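Local coordinates for protein DR2417 (PDB 4XWW) that probably degrades and matures RNA as a metal-dependent 5'-3' exonuclease, possibly with endonuclease activity too, and works as a homodimer, at residues Y106-T111 with I155-G160; R130-G135 with A146-M151. One frame throughout, in Å; residues are numbered along the deposited sequence.

Interaction 1 (Y106-T111 with I155-G160); sequences YGLPLT and IPDNAG
D157 OD2 takes the backbone N-H of L110, in the first turn of helix 109-122, at 2.8 Å and with an N-H...O angle of 164°. The oxygen uses its anti lone pair, the one turned away from OD1, and also has H285 NE2 as a weak partner. In this metallo-beta-lactamase fold the bond fastens the start of a helix to the loop between the zinc ligand H153 and strand 159-165. The D157 side chain crosses that of P109 at about a right angle, P109 CD lying 3.4 Å from D157 OD2. L108, the N-cap residue, sets its CB 3.6 Å from D157 CB, while its CD1 reaches on to A159 CB. L110, its CG extended opposite the backbone N (chi1 177°), lays CD2 against both I155 CG1 and the P156 ring, 3.8 Å from P156 CD. I155 in turn packs near the zinc-binding H84 and H86, which places the helix start behind a residue that borders the zinc site. Two waters bridge the segments: one is 2.9 Å from the L108 N that donates to it and also binds T111 OG1, and the second links T111 OG1 to P156 O, 2.8 Å from each.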
loop_
_atom_site.group_PDB
_atom_site.type_symbol
_atom_site.label_atom_id
_atom_site.label_comp_id
_atom_site.label_asym_id
_atom_site.label_seq_id
_atom_site.Cartn_x
_atom_site.Cartn_y
_atom_site.Cartn_z
ATOM N N TYR A 106 -4.418 36.281 4.041
ATOM C CA TYR A 106 -4.360 36.327 5.502
ATOM C C TYR A 106 -3.955 35.008 6.143
ATOM O O TYR A 106 -4.449 33.946 5.758
ATOM C CB TYR A 106 -5.717 36.744 6.066
ATOM C CG TYR A 106 -6.090 38.157 5.675
ATOM C CD1 TYR A 106 -5.707 39.241 6.461
ATOM C CD2 TYR A 106 -6.797 38.407 4.509
ATOM C CE1 TYR A 106 -6.040 40.542 6.093
ATOM C CE2 TYR A 106 -7.126 39.705 4.134
ATOM C CZ TYR A 106 -6.741 40.767 4.928
ATOM O OH TYR A 106 -7.078 42.060 4.557
ATOM N N GLY A 107 -3.065 35.064 7.128
ATOM C CA GLY A 107 -2.740 33.850 7.860
ATOM C C GLY A 107 -1.909 34.108 9.101
ATOM O O GLY A 107 -1.410 35.209 9.292
ATOM N N LEU A 108 -1.728 33.081 9.931
ATOM C CA LEU A 108 -0.926 33.248 11.153
ATOM C C LEU A 108 0.587 33.178 10.852
ATOM O O LEU A 108 0.976 32.769 9.760
ATOM C CB LEU A 108 -1.359 32.212 12.193
ATOM C CG LEU A 108 -2.609 32.709 12.924
ATOM C CD1 LEU A 108 -3.864 32.127 12.316
ATOM C CD2 LEU A 108 -2.539 32.441 14.427
ATOM N N PRO A 109 1.444 33.615 11.797
ATOM C CA PRO A 109 2.855 33.824 11.431
ATOM C C PRO A 109 3.611 32.603 10.869
ATOM O O PRO A 109 4.344 32.792 9.899
ATOM C CB PRO A 109 3.487 34.270 12.751
ATOM C CG PRO A 109 2.385 34.890 13.495
ATOM C CD PRO A 109 1.172 34.085 13.168
ATOM N N LEU A 110 3.480 31.410 11.445
ATOM C CA LEU A 110 4.220 30.269 10.894
ATOM C C LEU A 110 3.699 29.951 9.494
ATOM O O LEU A 110 4.471 29.653 8.582
ATOM C CB LEU A 110 4.111 29.027 11.797
ATOM C CG LEU A 110 4.803 27.764 11.269
ATOM C CD1 LEU A 110 6.318 28.012 11.063
ATOM C CD2 LEU A 110 4.550 26.609 12.230
ATOM N N THR A 111 2.384 30.052 9.324
ATOM C CA THR A 111 1.768 29.821 8.019
ATOM C C THR A 111 2.379 30.750 6.976
ATOM O O THR A 111 2.856 30.305 5.931
ATOM C CB THR A 111 0.244 30.033 8.076
ATOM O OG1 THR A 111 -0.304 29.203 9.108
ATOM C CG2 THR A 111 -0.396 29.665 6.746
ATOM N N ILE A 155 0.537 21.004 13.670
ATOM C CA ILE A 155 1.450 22.107 13.335
ATOM C C ILE A 155 0.950 23.346 14.103
ATOM O O ILE A 155 -0.250 23.482 14.323
ATOM C CB ILE A 155 1.503 22.368 11.795
ATOM C CG1 ILE A 155 2.680 23.283 11.416
ATOM C CG2 ILE A 155 0.182 22.977 11.286
ATOM C CD1 ILE A 155 2.833 23.510 9.907
ATOM N N PRO A 156 1.861 24.220 14.565
ATOM C CA PRO A 156 1.432 25.451 15.249
ATOM C C PRO A 156 0.711 26.442 14.323
ATOM O O PRO A 156 0.757 26.284 13.090
ATOM C CB PRO A 156 2.755 26.061 15.751
ATOM C CG PRO A 156 3.706 24.924 15.812
ATOM C CD PRO A 156 3.316 23.994 14.691
ATOM N N ASP A 157 0.069 27.444 14.919
ATOM C CA ASP A 157 -0.545 28.542 14.180
ATOM C C ASP A 157 -1.605 28.000 13.233
ATOM O O ASP A 157 -1.693 28.398 12.073
ATOM C CB ASP A 157 0.510 29.348 13.425
ATOM C CG ASP A 157 1.211 30.383 14.307
ATOM O OD1 ASP A 157 0.727 30.657 15.433
ATOM O OD2 ASP A 157 2.246 30.925 13.860
ATOM N N ASN A 158 -2.392 27.073 13.770
ATOM C CA ASN A 158 -3.507 26.451 13.071
ATOM C C ASN A 158 -4.819 27.085 13.489
ATOM O O ASN A 158 -5.107 27.200 14.680
ATOM C CB ASN A 158 -3.541 24.959 13.377
ATOM C CG ASN A 158 -4.644 24.256 12.648
ATOM O OD1 ASN A 158 -4.532 23.996 11.457
ATOM N ND2 ASN A 158 -5.721 23.930 13.360
ATOM N N ALA A 159 -5.616 27.514 12.518
ATOM C CA ALA A 159 -6.852 28.203 12.850
ATOM C C ALA A 159 -8.061 27.531 12.263
ATOM O O ALA A 159 -8.001 26.928 11.191
ATOM C CB ALA A 159 -6.813 29.669 12.367
ATOM N N GLY A 160 -9.166 27.667 12.982
ATOM C CA GLY A 160 -10.479 27.603 12.379
ATOM C C GLY A 160 -10.942 29.039 12.163
ATOM O O GLY A 160 -10.258 30.017 12.557
HETATM O O HOH W 1 -2.727 30.363 9.500
HETATM O O HOH W 2 0.761 26.889 10.356
#

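Interaction 2 (R130-G135 with A146-M151); sequences REVTYG and AEFFCM
V132 presses CG2 onto the ring of F148, 3.8 Å from the centroid and only 4° off the ring normal, a CH-pi contact across the interior of the metallo-beta-lactamase sandwich. It joins the chain leaving edge strand 128-131 of one sheet to strand 144-150 of the other; the touching parts run nearly at right angles. V132 turns CG1 anti to the carbonyl carbon, which puts CG2 between backbone N and carbonyl carbon and over the ring centre, whereas CG1 only approaches the ring rim at CE1. F148 also meets Y106 and A159, so its ring sits between strands of both sheets. At T133 the backbone takes over: its carbonyl O lies 4.1 Å from F148 CB, and its side chain starts away from the strand. Y134 then lays its ring along the end of the strand, with C150 CB 3.5 Å from the ring centroid and 8° off the normal. C150 SG, extended from its own backbone N, runs on over the same face toward the phenol end, 3.7 Å from Y134 CZ, giving a cysteine sulfur-aromatic contact. Beyond the ring, a water lies 3.0 Å from Y134 OH and near M151 O, though its hydrogens cannot serve every acceptor around it; Y134 OH also has a weak bond to N158 O. G135 closes the walk with the direct hydrogen bond of the contact, its N 2.9 Å from F148 O; the donor stands above the carbonyl plane, 41° out of it. The carboxylate of E147 is held mainly by salt bridges from K164 and R194 to OE1. Its OE2 accepts from a water that also donates to G135 O, 2.7 Å away.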
loop_
_atom_site.group_PDB
_atom_site.type_symbol
_atom_site.label_atom_id
_atom_site.label_comp_id
_atom_site.label_asym_id
_atom_site.label_seq_id
_atom_site.Cartn_x
_atom_site.Cartn_y
_atom_site.Cartn_z
ATOM N N ARG A 130 -0.617 39.054 4.709
ATOM C CA ARG A 130 -1.044 39.836 5.860
ATOM C C ARG A 130 -1.229 38.977 7.102
ATOM O O ARG A 130 -2.076 38.087 7.148
ATOM C CB ARG A 130 -2.342 40.571 5.546
ATOM C CG ARG A 130 -2.205 41.536 4.405
ATOM C CD ARG A 130 -3.536 42.153 4.064
ATOM N NE ARG A 130 -3.426 43.057 2.928
ATOM C CZ ARG A 130 -4.353 43.938 2.583
ATOM N NH1 ARG A 130 -5.470 44.045 3.296
ATOM N NH2 ARG A 130 -4.166 44.707 1.527
ATOM N N GLU A 131 -0.439 39.271 8.122
ATOM C CA GLU A 131 -0.457 38.492 9.348
ATOM C C GLU A 131 -1.695 38.759 10.199
ATOM O O GLU A 131 -2.096 39.916 10.400
ATOM C CB GLU A 131 0.806 38.783 10.156
ATOM C CG GLU A 131 0.951 37.927 11.390
ATOM C CD GLU A 131 2.225 38.230 12.151
ATOM O OE1 GLU A 131 3.317 38.091 11.559
ATOM O OE2 GLU A 131 2.128 38.616 13.334
ATOM N N VAL A 132 -2.287 37.682 10.710
ATOM C CA VAL A 132 -3.329 37.792 11.713
ATOM C C VAL A 132 -2.938 37.006 12.952
ATOM O O VAL A 132 -1.935 36.294 12.969
ATOM C CB VAL A 132 -4.697 37.287 11.201
ATOM C CG1 VAL A 132 -5.226 38.180 10.083
ATOM C CG2 VAL A 132 -4.625 35.815 10.756
ATOM N N THR A 133 -3.738 37.123 13.996
ATOM C CA THR A 133 -3.611 36.188 15.103
ATOM C C THR A 133 -5.003 35.827 15.593
ATOM O O THR A 133 -5.984 36.356 15.094
ATOM C CB THR A 133 -2.772 36.750 16.244
ATOM O OG1 THR A 133 -2.491 35.701 17.184
ATOM C CG2 THR A 133 -3.519 37.877 16.936
ATOM N N TYR A 134 -5.088 34.892 16.534
ATOM C CA TYR A 134 -6.386 34.434 17.005
ATOM C C TYR A 134 -7.208 35.606 17.520
ATOM O O TYR A 134 -6.704 36.446 18.274
ATOM C CB TYR A 134 -6.222 33.385 18.092
ATOM C CG TYR A 134 -5.352 32.241 17.658
ATOM C CD1 TYR A 134 -5.693 31.465 16.552
ATOM C CD2 TYR A 134 -4.187 31.945 18.332
ATOM C CE1 TYR A 134 -4.895 30.414 16.145
ATOM C CE2 TYR A 134 -3.382 30.903 17.929
ATOM C CZ TYR A 134 -3.747 30.140 16.838
ATOM O OH TYR A 134 -2.946 29.114 16.434
ATOM N N GLY A 135 -8.460 35.655 17.086
ATOM C CA GLY A 135 -9.391 36.683 17.511
ATOM C C GLY A 135 -9.539 37.824 16.527
ATOM O O GLY A 135 -10.499 38.598 16.600
ATOM N N ALA A 146 -14.324 37.549 8.305
ATOM C CA ALA A 146 -13.789 36.292 8.830
ATOM C C ALA A 146 -13.117 36.508 10.178
ATOM O O ALA A 146 -12.307 37.421 10.322
ATOM C CB ALA A 146 -12.799 35.678 7.839
ATOM N N GLU A 147 -13.459 35.661 11.148
ATOM C CA GLU A 147 -12.889 35.712 12.486
ATOM C C GLU A 147 -12.092 34.443 12.775
ATOM O O GLU A 147 -12.637 33.339 12.717
ATOM C CB GLU A 147 -13.993 35.882 13.538
ATOM C CG GLU A 147 -13.427 36.065 14.956
ATOM C CD GLU A 147 -14.497 36.148 16.038
ATOM O OE1 GLU A 147 -15.683 36.318 15.703
ATOM O OE2 GLU A 147 -14.148 36.017 17.229
ATOM N N PHE A 148 -10.819 34.603 13.121
ATOM C CA PHE A 148 -9.932 33.467 13.330
ATOM C C PHE A 148 -10.018 32.978 14.768
ATOM O O PHE A 148 -10.140 33.785 15.681
ATOM C CB PHE A 148 -8.487 33.858 12.988
ATOM C CG PHE A 148 -8.255 34.115 11.522
ATOM C CD1 PHE A 148 -8.642 35.310 10.942
ATOM C CD2 PHE A 148 -7.627 33.167 10.729
ATOM C CE1 PHE A 148 -8.436 35.547 9.592
ATOM C CE2 PHE A 148 -7.410 33.405 9.380
ATOM C CZ PHE A 148 -7.815 34.599 8.815
ATOM N N PHE A 149 -9.947 31.666 14.982
ATOM C CA PHE A 149 -9.795 31.170 16.346
ATOM C C PHE A 149 -8.875 29.939 16.370
ATOM O O PHE A 149 -8.692 29.248 15.364
ATOM C CB PHE A 149 -11.155 30.859 16.981
ATOM C CG PHE A 149 -11.948 29.831 16.237
ATOM C CD1 PHE A 149 -12.809 30.206 15.215
ATOM C CD2 PHE A 149 -11.836 28.481 16.556
ATOM C CE1 PHE A 149 -13.546 29.263 14.523
ATOM C CE2 PHE A 149 -12.568 27.511 15.857
ATOM C CZ PHE A 149 -13.421 27.901 14.831
ATOM N N CYS A 150 -8.292 29.678 17.532
ATOM C CA CYS A 150 -7.293 28.627 17.658
ATOM C C CYS A 150 -7.908 27.238 17.700
ATOM O O CYS A 150 -8.843 26.991 18.444
ATOM C CB CYS A 150 -6.465 28.864 18.920
ATOM S SG CYS A 150 -5.171 27.630 19.153
ATOM N N MET A 151 -7.364 26.322 16.899
ATOM C CA MET A 151 -7.651 24.898 17.086
ATOM C C MET A 151 -6.337 24.124 17.100
ATOM O O MET A 151 -5.506 24.294 16.220
ATOM C CB MET A 151 -8.577 24.354 15.989
ATOM C CG MET A 151 -9.945 25.086 15.935
ATOM S SD MET A 151 -10.951 24.637 17.366
ATOM C CE MET A 151 -11.434 23.003 16.887
HETATM O O HOH W 3 -2.953 26.114 16.607
HETATM O O HOH W 4 -12.484 38.279 18.419
#

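Overall arrangement
From the N terminus, the turn from strand 104-107 into helix 109-122 carries the first half of interaction 1. The chain returns through strand 128-131, beside 104-107 in the same sheet, into 130-135. The hairpin of strands 137-140 and 144-150 then brings 146-151 back, and interaction 2 closes this short loop. Only after M151 and the zinc ligand H153 does 155-160 close the longer loop of interaction 1, so interaction 2 is nested inside it. Interaction 2 ties the chain leaving one sheet to a strand of the other; interaction 1 ties the helix start to the loop before strand 159-165. Their centres are 8 Å apart, and they touch directly: Y106 bonds to R130, N158 to M151, and Y134 packs against D157.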